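Local coordinates for sensory box/GGDEF family protein (Vibrio cholerae serotype O1, PDB 6EIB), which catalyses the condensation of two GTP molecules into cyclic di-GMP through its GGDEF-type (GGEEF) domain, a magnesium-dependent activity involved in biofilm formation, at residues Y118-S124 with R152-Y158. Residues are numbered along the deposited sequence; the frame is centred on the assembly and turned at random.
Sequences YLCAGVS and RNRCCIY. With EDO (1,2-ethanediol), chain I; SO4 (sulfate ion), chain G.
Val123 and Ile157, like Ala121 and Cys155, pair across two parallel strands that, with helix 133-148 between them in sequence, form the closing beta-alpha-beta crossover of the GGDEF domain. Strand 154-157 lies at the edge of the sheet; strand 119-125 bonds along its other edge to strand 31-38, which carries Asp37 and Ile38, two of the residues inferred by similarity to bind magnesium. The hydrogen bonds follow the parallel ladder, from Ala121 N to Arg154 O through to Tyr158 N, which meets Val123 O nearly straight (2.9 Å, 176°). Small residues suit the middle: Ala121 CB meets Cys155 SG at 3.6 Å, on the face covered by helix 91-107. On the face of helix 133-148, Cys120 SG lies against Asn153 N.

At the N-terminal end of the pair, Arg152 reaches Tyr118. Its CG leaves CB between the backbone N and carbonyl carbon (chi1 62°) and passes ethanediol O2 at 3.3 Å; the chain then runs extended. CD nears Tyr118 CD2 at 3.8 Å, NE makes a doubtfully short contact with ethanediol O2, and NH2 bonds weakly to the same oxygen. The flat tip suits an aromatic neighbour: Tyr118 CE2 sits over the guanidinium centre, 3.5 Å from Arg152 CZ and 3.7 Å from NH1, with the planes 28° apart. Asn153 has a left-handed backbone conformation, which asparagine tolerates well; its N bonds to Asp39, its OD1 to Arg102 and to a water that receives Leu119 N. At the far end, Tyr158 OH donates to sulfate O1 at 2.9 Å.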
loop_
_atom_site.group_PDB
_atom_site.type_symbol
_atom_site.label_atom_id
_atom_site.label_comp_id
_atom_site.label_asym_id
_atom_site.label_seq_id
_atom_site.Cartn_x
_atom_site.Cartn_y
_atom_site.Cartn_z
ATOM N N TYR A 118 4.922 -10.915 6.483
ATOM C CA TYR A 118 4.874 -10.714 5.039
ATOM C C TYR A 118 3.651 -9.863 4.653
ATOM O O TYR A 118 2.712 -9.708 5.442
ATOM C CB TYR A 118 4.838 -12.091 4.314
ATOM C CG TYR A 118 5.973 -13.017 4.711
ATOM C CD1 TYR A 118 7.186 -12.972 4.034
ATOM C CD2 TYR A 118 5.855 -13.903 5.789
ATOM C CE1 TYR A 118 8.251 -13.798 4.399
ATOM C CE2 TYR A 118 6.958 -14.730 6.178
ATOM C CZ TYR A 118 8.126 -14.661 5.464
ATOM O OH TYR A 118 9.226 -15.442 5.782
ATOM N N LEU A 119 3.652 -9.335 3.435
ATOM C CA LEU A 119 2.520 -8.548 2.968
ATOM C C LEU A 119 2.267 -8.891 1.515
ATOM O O LEU A 119 3.120 -9.508 0.881
ATOM C CB LEU A 119 2.800 -7.033 3.169
ATOM C CG LEU A 119 3.965 -6.347 2.439
ATOM C CD1 LEU A 119 3.598 -5.970 0.997
ATOM C CD2 LEU A 119 4.397 -5.105 3.222
ATOM N N CYS A 120 1.097 -8.531 0.987
ATOM C CA CYS A 120 0.856 -8.634 -0.452
ATOM C C CYS A 120 0.524 -7.240 -0.917
ATOM O O CYS A 120 0.119 -6.422 -0.104
ATOM C CB CYS A 120 -0.302 -9.573 -0.798
ATOM S SG CYS A 120 0.127 -11.323 -0.501
ATOM N N ALA A 121 0.651 -6.989 -2.214
ATOM C CA ALA A 121 0.372 -5.654 -2.723
ATOM C C ALA A 121 -0.267 -5.770 -4.077
ATOM O O ALA A 121 0.050 -6.691 -4.850
ATOM C CB ALA A 121 1.691 -4.792 -2.809
ATOM N N GLY A 122 -1.194 -4.859 -4.362
ATOM C CA GLY A 122 -1.748 -4.787 -5.699
ATOM C C GLY A 122 -1.484 -3.359 -6.180
ATOM O O GLY A 122 -1.553 -2.414 -5.380
ATOM N N VAL A 123 -1.223 -3.198 -7.468
ATOM C CA VAL A 123 -0.863 -1.881 -8.030
ATOM C C VAL A 123 -1.684 -1.482 -9.257
ATOM O O VAL A 123 -1.905 -2.279 -10.169
ATOM C CB VAL A 123 0.606 -1.859 -8.453
ATOM C CG1 VAL A 123 1.015 -0.450 -8.860
ATOM C CG2 VAL A 123 1.491 -2.409 -7.335
ATOM N N SER A 124 -2.132 -0.232 -9.313
ATOM C CA SER A 124 -2.725 0.219 -10.542
ATOM C C SER A 124 -2.444 1.691 -10.651
ATOM O O SER A 124 -1.701 2.261 -9.839
ATOM C CB SER A 124 -4.249 -0.044 -10.575
ATOM O OG SER A 124 -4.768 0.104 -11.907
ATOM N N ARG A 152 1.078 -15.905 0.524
ATOM C CA ARG A 152 1.463 -14.701 1.231
ATOM C C ARG A 152 2.660 -14.185 0.467
ATOM O O ARG A 152 3.150 -14.876 -0.418
ATOM C CB ARG A 152 1.808 -14.991 2.697
ATOM C CG ARG A 152 3.001 -15.930 2.856
ATOM C CD ARG A 152 3.347 -16.269 4.297
ATOM N NE ARG A 152 4.607 -17.026 4.308
ATOM C CZ ARG A 152 5.147 -17.595 5.382
ATOM N NH1 ARG A 152 4.553 -17.499 6.569
ATOM N NH2 ARG A 152 6.291 -18.264 5.258
ATOM N N ASN A 153 3.087 -12.961 0.752
ATOM C CA ASN A 153 4.332 -12.440 0.163
ATOM C C ASN A 153 4.307 -12.420 -1.381
ATOM O O ASN A 153 5.149 -13.066 -2.027
ATOM C CB ASN A 153 5.534 -13.243 0.664
ATOM C CG ASN A 153 6.850 -12.538 0.374
ATOM O OD1 ASN A 153 6.896 -11.287 0.339
ATOM N ND2 ASN A 153 7.941 -13.315 0.245
ATOM N N ARG A 154 3.321 -11.689 -1.953
ATOM C CA ARG A 154 3.094 -11.607 -3.408
ATOM C C ARG A 154 2.673 -10.195 -3.847
ATOM O O ARG A 154 1.955 -9.506 -3.141
ATOM C CB ARG A 154 2.002 -12.583 -3.860
ATOM C CG ARG A 154 2.314 -14.098 -3.613
ATOM C CD ARG A 154 3.443 -14.567 -4.532
ATOM N NE ARG A 154 3.604 -16.020 -4.552
ATOM C CZ ARG A 154 4.363 -16.693 -3.691
ATOM N NH1 ARG A 154 5.030 -16.044 -2.739
ATOM N NH2 ARG A 154 4.461 -18.010 -3.785
ATOM N N CYS A 155 3.091 -9.816 -5.047
ATOM C CA CYS A 155 2.741 -8.526 -5.623
ATOM C C CYS A 155 2.173 -8.707 -7.013
ATOM O O CYS A 155 2.660 -9.536 -7.782
ATOM C CB CYS A 155 3.955 -7.603 -5.687
ATOM S SG CYS A 155 4.334 -6.843 -4.132
ATOM N N CYS A 156 1.139 -7.931 -7.344
ATOM C CA CYS A 156 0.535 -8.008 -8.672
ATOM C C CYS A 156 0.200 -6.625 -9.220
ATOM O O CYS A 156 -0.261 -5.750 -8.499
ATOM C CB CYS A 156 -0.743 -8.857 -8.655
ATOM S SG CYS A 156 -0.453 -10.629 -8.822
ATOM N N ILE A 157 0.421 -6.438 -10.513
ATOM C CA ILE A 157 -0.060 -5.220 -11.160
ATOM C C ILE A 157 -1.399 -5.535 -11.845
ATOM O O ILE A 157 -1.576 -6.614 -12.413
ATOM C CB ILE A 157 0.955 -4.693 -12.156
ATOM C CG1 ILE A 157 0.537 -3.335 -12.710
ATOM C CG2 ILE A 157 1.140 -5.659 -13.279
ATOM C CD1 ILE A 157 1.690 -2.708 -13.458
ATOM N N TYR A 158 -2.373 -4.643 -11.747
ATOM C CA TYR A 158 -3.639 -4.924 -12.437
ATOM C C TYR A 158 -3.519 -4.889 -13.947
ATOM O O TYR A 158 -3.003 -3.931 -14.507
ATOM C CB TYR A 158 -4.725 -3.943 -12.010
ATOM C CG TYR A 158 -6.034 -4.179 -12.727
ATOM C CD1 TYR A 158 -6.292 -3.567 -13.963
ATOM C CD2 TYR A 158 -7.002 -5.004 -12.192
ATOM C CE1 TYR A 158 -7.474 -3.772 -14.637
ATOM C CE2 TYR A 158 -8.201 -5.217 -12.860
ATOM C CZ TYR A 158 -8.425 -4.597 -14.082
ATOM O OH TYR A 158 -9.609 -4.793 -14.759
HETATM C C1 EDO I . 7.727 -16.668 0.833
HETATM O O1 EDO I . 7.776 -15.370 1.422
HETATM C C2 EDO I . 7.305 -17.617 1.932
HETATM O O2 EDO I . 5.937 -17.347 2.265
HETATM S S SO4 G . -12.762 -6.294 -14.794
HETATM O O1 SO4 G . -12.016 -5.963 -13.588
HETATM O O2 SO4 G . -12.107 -7.418 -15.453
HETATM O O3 SO4 G . -14.121 -6.698 -14.435
HETATM O O4 SO4 G . -12.780 -5.128 -15.670
HETATM O O HOH W 1 6.519 -9.618 2.252
HETATM O O HOH W 2 -2.987 -0.947 -13.848
#